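Local structure of TRAP-type C4-dicarboxylate:H+ symport system substrate-binding component DctP (Shewanella oneidensis, 4MX6) at residues A[207-212]-A[230-235]; A[188-193]-A[216-221]. The protein binds succinate and probably delivers C4-dicarboxylates, as the periplasmic solute-binding component, to a TRAP-type proton symporter. One frame throughout, in Å; residues are numbered along the deposited sequence.

Overall arrangement
Contact 1 (207-212 with 230-235) is partly buried, its centre about 20 Å from that of the chain; contact 2 (188-193 with 216-221) is buried, its centre about 14 Å from it. The two contact centres are about 15 Å apart, and the contacts meet where L209 and Q233 of contact 1 pack on G216 and Q217 of contact 2. Helix 205-210 and strand 217-219 are consecutive elements, and the segments of the two contacts alternate along the chain. The chemistry differs: contact 1 joins a helix end to a loop by apolar packing without a hydrogen bond across, whereas contact 2 spans a wide backbone gap through an amide-carboxylate bond close to the succinate site.

Contact 1 (A[207-212]-A[230-235]); sequences TLLQTR and YEVQSH
With CG anti to its own carbonyl carbon (chi1 -64°), L209 reaches from the helix to V232 and Q233, and the Q233 chain, bent at chi2 (-84°), lays its amide against the tip of that leucine. CB of L209 meets CG2 of V232 at 3.7 Å, and the two side chains cross at about a right angle. The other valine methyl, CG1, reaches the next residue of the helix, lying 3.9 Å from CA of Q210 and touching its CB as well. V232 thus straddles consecutive helix residues, one branch to each, while the amide end of Q210 leads away from the loop. Farther out, CD2 of L209 lies 3.5 Å from CD of Q233 and also touches OE1 and NE2, so one methyl rests against the whole amide.

The helix 205-210 ends here in a Schellman motif: R212 adopts a positive phi (64°), and its N bonds to O of L209 at 3.1 Å. Just before it, N and OG1 of T211 approach O of T207 from opposite faces of the carbonyl plane, the hydroxyl at 2.8 Å. The side chain of L209 is about 6 Å from that of succinate-binding R179, close to the ligand site.

Across from this helix end, NE2 of Q233 donates to O of V232 at 3.1 Å, nearly in its own amide plane, and bonds to O of D215 too. Its OE1 pairs with OG1 of T162, so both ends of this buried amide are held and its rotation is fixed. A leucine in place of Q233 would probably leave OG1 of T162 and the carbonyl oxygens of D215 and V232 without this amide as their partner. Beyond Q233, S234 and H235 both face A163, a classic beta bulge at the entry to strand 235-237.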
loop_
_atom_site.group_PDB
_atom_site.type_symbol
_atom_site.label_atom_id
_atom_site.label_comp_id
_atom_site.label_asym_id
_atom_site.label_seq_id
_atom_site.Cartn_x
_atom_site.Cartn_y
_atom_site.Cartn_z
ATOM N N THR A 207 10.377 12.439 -9.073
ATOM C CA THR A 207 10.649 13.753 -9.638
ATOM C C THR A 207 10.375 14.862 -8.620
ATOM O O THR A 207 11.119 15.842 -8.566
ATOM C CB THR A 207 9.833 13.974 -10.926
ATOM O OG1 THR A 207 10.155 12.949 -11.876
ATOM C CG2 THR A 207 10.127 15.336 -11.541
ATOM N N LEU A 208 9.323 14.716 -7.818
ATOM C CA LEU A 208 9.046 15.697 -6.782
ATOM C C LEU A 208 10.184 15.779 -5.771
ATOM O O LEU A 208 10.554 16.873 -5.343
ATOM C CB LEU A 208 7.729 15.363 -6.082
ATOM C CG LEU A 208 6.466 15.517 -6.937
ATOM C CD1 LEU A 208 5.279 14.833 -6.265
ATOM C CD2 LEU A 208 6.156 16.992 -7.212
ATOM N N LEU A 209 10.729 14.630 -5.380
ATOM C CA LEU A 209 11.858 14.600 -4.450
ATOM C C LEU A 209 13.103 15.195 -5.109
ATOM O O LEU A 209 13.825 16.006 -4.512
ATOM C CB LEU A 209 12.181 13.173 -4.017
ATOM C CG LEU A 209 11.128 12.421 -3.211
ATOM C CD1 LEU A 209 11.521 10.961 -3.138
ATOM C CD2 LEU A 209 10.955 12.998 -1.817
ATOM N N GLN A 210 13.373 14.753 -6.332
ATOM C CA GLN A 210 14.572 15.175 -7.060
ATOM C C GLN A 210 14.650 16.698 -7.157
ATOM O O GLN A 210 15.704 17.305 -6.953
ATOM C CB GLN A 210 14.558 14.567 -8.462
ATOM C CG GLN A 210 15.723 14.970 -9.340
ATOM C CD GLN A 210 15.510 14.572 -10.769
ATOM O OE1 GLN A 210 14.400 14.664 -11.300
ATOM N NE2 GLN A 210 16.569 14.112 -11.410
ATOM N N THR A 211 13.521 17.302 -7.494
ATOM C CA THR A 211 13.436 18.733 -7.738
ATOM C C THR A 211 13.173 19.552 -6.480
ATOM O O THR A 211 13.101 20.772 -6.552
ATOM C CB THR A 211 12.335 19.067 -8.769
ATOM O OG1 THR A 211 11.055 18.660 -8.264
ATOM C CG2 THR A 211 12.608 18.396 -10.107
ATOM N N ARG A 212 13.027 18.882 -5.340
ATOM C CA ARG A 212 12.767 19.550 -4.064
ATOM C C ARG A 212 11.432 20.282 -4.051
ATOM O O ARG A 212 11.214 21.166 -3.234
ATOM C CB ARG A 212 13.936 20.466 -3.643
ATOM C CG ARG A 212 15.223 19.679 -3.375
ATOM C CD ARG A 212 16.423 20.578 -3.130
ATOM N NE ARG A 212 16.205 21.503 -2.018
ATOM C CZ ARG A 212 16.439 21.221 -0.741
ATOM N NH1 ARG A 212 16.927 20.041 -0.382
ATOM N NH2 ARG A 212 16.206 22.141 0.183
ATOM N N TYR A 230 15.966 6.794 -2.522
ATOM C CA TYR A 230 17.154 6.941 -1.688
ATOM C C TYR A 230 18.278 7.710 -2.392
ATOM O O TYR A 230 19.212 8.157 -1.732
ATOM C CB TYR A 230 17.666 5.576 -1.207
ATOM C CG TYR A 230 18.240 4.693 -2.303
ATOM C CD1 TYR A 230 17.414 3.960 -3.141
ATOM C CD2 TYR A 230 19.611 4.591 -2.503
ATOM C CE1 TYR A 230 17.935 3.142 -4.139
ATOM C CE2 TYR A 230 20.136 3.784 -3.502
ATOM C CZ TYR A 230 19.295 3.070 -4.326
ATOM O OH TYR A 230 19.796 2.244 -5.319
ATOM N N GLU A 231 18.211 7.856 -3.719
ATOM C CA GLU A 231 19.224 8.616 -4.452
ATOM C C GLU A 231 18.966 10.121 -4.401
ATOM O O GLU A 231 19.831 10.900 -4.808
ATOM C CB GLU A 231 19.306 8.139 -5.903
ATOM C CG GLU A 231 19.753 6.686 -6.014
ATOM C CD GLU A 231 19.961 6.202 -7.443
ATOM O OE1 GLU A 231 19.638 6.933 -8.398
ATOM O OE2 GLU A 231 20.429 5.060 -7.597
ATOM N N VAL A 232 17.814 10.531 -3.876
ATOM C CA VAL A 232 17.433 11.943 -3.855
ATOM C C VAL A 232 16.914 12.369 -2.476
ATOM O O VAL A 232 16.252 13.401 -2.332
ATOM C CB VAL A 232 16.400 12.266 -4.962
ATOM C CG1 VAL A 232 17.073 12.245 -6.322
ATOM C CG2 VAL A 232 15.228 11.313 -4.914
ATOM N N GLN A 233 17.271 11.579 -1.471
ATOM C CA GLN A 233 16.938 11.865 -0.073
ATOM C C GLN A 233 18.168 11.548 0.766
ATOM O O GLN A 233 18.664 10.427 0.708
ATOM C CB GLN A 233 15.761 11.004 0.398
ATOM C CG GLN A 233 14.479 11.281 -0.347
ATOM C CD GLN A 233 13.735 12.459 0.248
ATOM O OE1 GLN A 233 12.840 12.278 1.062
ATOM N NE2 GLN A 233 14.083 13.661 -0.164
ATOM N N SER A 234 18.654 12.497 1.559
ATOM C CA SER A 234 19.882 12.257 2.305
ATOM C C SER A 234 19.717 11.356 3.537
ATOM O O SER A 234 20.712 10.787 4.001
ATOM C CB SER A 234 20.552 13.579 2.714
ATOM O OG SER A 234 19.739 14.300 3.620
ATOM N N HIS A 235 18.498 11.237 4.073
ATOM C CA HIS A 235 18.274 10.519 5.328
ATOM C C HIS A 235 17.004 9.701 5.309
ATOM O O HIS A 235 15.950 10.191 4.913
ATOM C CB HIS A 235 18.175 11.515 6.472
ATOM C CG HIS A 235 19.478 12.135 6.824
ATOM N ND1 HIS A 235 19.982 13.251 6.188
ATOM C CD2 HIS A 235 20.405 11.768 7.736
ATOM C CE1 HIS A 235 21.161 13.546 6.701
ATOM N NE2 HIS A 235 21.441 12.658 7.639
#

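Contact 2 (A[188-193]-A[216-221]); sequences AQFDAV and GQENTW
Q189 and E218 meet through their polar ends, bridging backbones whose nearest CA atoms, those of F190 and Q217, are 10.2 Å apart. From CB, which points toward the strand, the Q189 chain runs out extended, CG anti to the backbone N (chi1 173°), and spends its length crossing the gap. CD is the first atom to come near, 3.9 Å from OE1 of E218, and OE1 of Q189 lies at a similar distance from that oxygen without bonding to it. The amide nitrogen completes the reach: NE2 donates to OE1 of E218 at 2.9 Å, with an N-H...O angle of 161°.

The acceptor lies almost in the amide plane of Q189, but the donor stands well above the carboxylate plane, the two planes being 82° apart. E218 extends beyond CG to meet it. Alongside, the F190 ring presents an edge to the acid, with CE2 4.1 Å from CD of E218. The carboxylate is thereby bordered by an aromatic edge and gripped by several polar partners, since OE1 also bonds to NE2 of H241 and OE2 forms a salt bridge with NZ of K159. This cationic neighbour would be expected to stabilise the charged acid in its buried setting.

The next strand residue, N219, bonds through ND2 to the succinate. The side chain of E218 is about 7 Å from the bound succinate and therefore belongs to the surroundings of the ligand site.

Helix 184-191 has Q189 against M315 of helix 305-326 and F190 stacked on F178 of strand 177-180. Strand 217-219, an outermost strand of its four-stranded mixed sheet, runs antiparallel beside 160-163 and leads through the N-cap T220 into helix 221-226.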
loop_
_atom_site.group_PDB
_atom_site.type_symbol
_atom_site.label_atom_id
_atom_site.label_comp_id
_atom_site.label_asym_id
_atom_site.label_seq_id
_atom_site.Cartn_x
_atom_site.Cartn_y
_atom_site.Cartn_z
ATOM N N ALA A 188 -3.557 14.075 7.734
ATOM C CA ALA A 188 -3.684 14.404 9.147
ATOM C C ALA A 188 -2.454 13.968 9.945
ATOM O O ALA A 188 -2.034 14.663 10.880
ATOM C CB ALA A 188 -4.945 13.781 9.721
ATOM N N GLN A 189 -1.861 12.833 9.579
ATOM C CA GLN A 189 -0.641 12.360 10.207
ATOM C C GLN A 189 0.435 13.444 10.140
ATOM O O GLN A 189 1.105 13.744 11.122
ATOM C CB GLN A 189 -0.174 11.081 9.486
ATOM C CG GLN A 189 1.167 10.564 9.925
ATOM C CD GLN A 189 1.570 9.358 9.117
ATOM O OE1 GLN A 189 1.244 8.225 9.460
ATOM N NE2 GLN A 189 2.246 9.594 8.010
ATOM N N PHE A 190 0.643 14.020 8.958
ATOM C CA PHE A 190 1.651 15.069 8.825
ATOM C C PHE A 190 1.205 16.401 9.434
ATOM O O PHE A 190 2.023 17.094 10.039
ATOM C CB PHE A 190 2.131 15.190 7.378
ATOM C CG PHE A 190 3.008 14.037 6.969
ATOM C CD1 PHE A 190 4.305 13.947 7.451
ATOM C CD2 PHE A 190 2.526 13.010 6.171
ATOM C CE1 PHE A 190 5.100 12.885 7.125
ATOM C CE2 PHE A 190 3.337 11.941 5.834
ATOM C CZ PHE A 190 4.620 11.889 6.308
ATOM N N ASP A 191 -0.080 16.740 9.338
ATOM C CA ASP A 191 -0.606 17.921 10.044
ATOM C C ASP A 191 -0.282 17.850 11.544
ATOM O O ASP A 191 -0.031 18.872 12.181
ATOM C CB ASP A 191 -2.139 18.031 9.920
ATOM C CG ASP A 191 -2.626 18.390 8.535
ATOM O OD1 ASP A 191 -1.876 18.986 7.742
ATOM O OD2 ASP A 191 -3.810 18.084 8.260
ATOM N N ALA A 192 -0.330 16.649 12.113
ATOM C CA ALA A 192 -0.182 16.467 13.559
ATOM C C ALA A 192 1.187 16.894 14.078
ATOM O O ALA A 192 1.343 17.170 15.266
ATOM C CB ALA A 192 -0.448 15.014 13.922
ATOM N N VAL A 193 2.174 16.945 13.185
ATOM C CA VAL A 193 3.524 17.373 13.537
ATOM C C VAL A 193 3.912 18.677 12.835
ATOM O O VAL A 193 5.088 19.054 12.791
ATOM C CB VAL A 193 4.579 16.258 13.277
ATOM C CG1 VAL A 193 4.322 15.057 14.199
ATOM C CG2 VAL A 193 4.595 15.820 11.811
ATOM N N GLY A 216 10.188 15.412 1.604
ATOM C CA GLY A 216 10.227 14.034 2.054
ATOM C C GLY A 216 8.987 13.265 1.665
ATOM O O GLY A 216 8.088 13.782 1.017
ATOM N N GLN A 217 8.972 11.998 2.056
ATOM C CA GLN A 217 7.842 11.123 1.788
ATOM C C GLN A 217 7.898 9.953 2.766
ATOM O O GLN A 217 8.744 9.933 3.666
ATOM C CB GLN A 217 7.819 10.679 0.309
ATOM C CG GLN A 217 9.073 9.951 -0.192
ATOM C CD GLN A 217 9.083 8.471 0.145
ATOM O OE1 GLN A 217 8.222 7.718 -0.301
ATOM N NE2 GLN A 217 10.056 8.049 0.947
ATOM N N GLU A 218 6.977 9.002 2.627
ATOM C CA GLU A 218 6.943 7.810 3.485
ATOM C C GLU A 218 6.722 6.603 2.579
ATOM O O GLU A 218 5.840 6.616 1.711
ATOM C CB GLU A 218 5.834 7.900 4.547
ATOM C CG GLU A 218 4.467 8.261 3.975
ATOM C CD GLU A 218 3.280 7.949 4.886
ATOM O OE1 GLU A 218 3.467 7.795 6.103
ATOM O OE2 GLU A 218 2.153 7.825 4.357
ATOM N N ASN A 219 7.495 5.544 2.778
ATOM C CA ASN A 219 7.320 4.358 1.946
ATOM C C ASN A 219 8.106 3.175 2.489
ATOM O O ASN A 219 8.910 3.308 3.415
ATOM C CB ASN A 219 7.671 4.623 0.471
ATOM C CG ASN A 219 6.582 4.118 -0.440
ATOM O OD1 ASN A 219 6.241 2.931 -0.394
ATOM N ND2 ASN A 219 5.959 5.012 -1.190
ATOM N N THR A 220 7.864 2.012 1.903
ATOM C CA THR A 220 8.544 0.806 2.321
ATOM C C THR A 220 9.929 0.732 1.696
ATOM O O THR A 220 10.222 1.417 0.706
ATOM C CB THR A 220 7.751 -0.443 1.900
ATOM O OG1 THR A 220 7.773 -0.509 0.466
ATOM C CG2 THR A 220 6.305 -0.382 2.412
ATOM N N TRP A 221 10.785 -0.122 2.237
ATOM C CA TRP A 221 12.107 -0.328 1.645
ATOM C C TRP A 221 11.992 -0.714 0.171
ATOM O O TRP A 221 12.788 -0.265 -0.643
ATOM C CB TRP A 221 12.931 -1.386 2.390
ATOM C CG TRP A 221 13.231 -1.044 3.809
ATOM C CD1 TRP A 221 12.746 -1.682 4.900
ATOM C CD2 TRP A 221 14.086 -0.001 4.302
ATOM N NE1 TRP A 221 13.229 -1.112 6.040
ATOM C CE2 TRP A 221 14.048 -0.071 5.710
ATOM C CE3 TRP A 221 14.874 0.982 3.700
ATOM C CZ2 TRP A 221 14.767 0.795 6.523
ATOM C CZ3 TRP A 221 15.598 1.833 4.521
ATOM C CH2 TRP A 221 15.537 1.725 5.914
#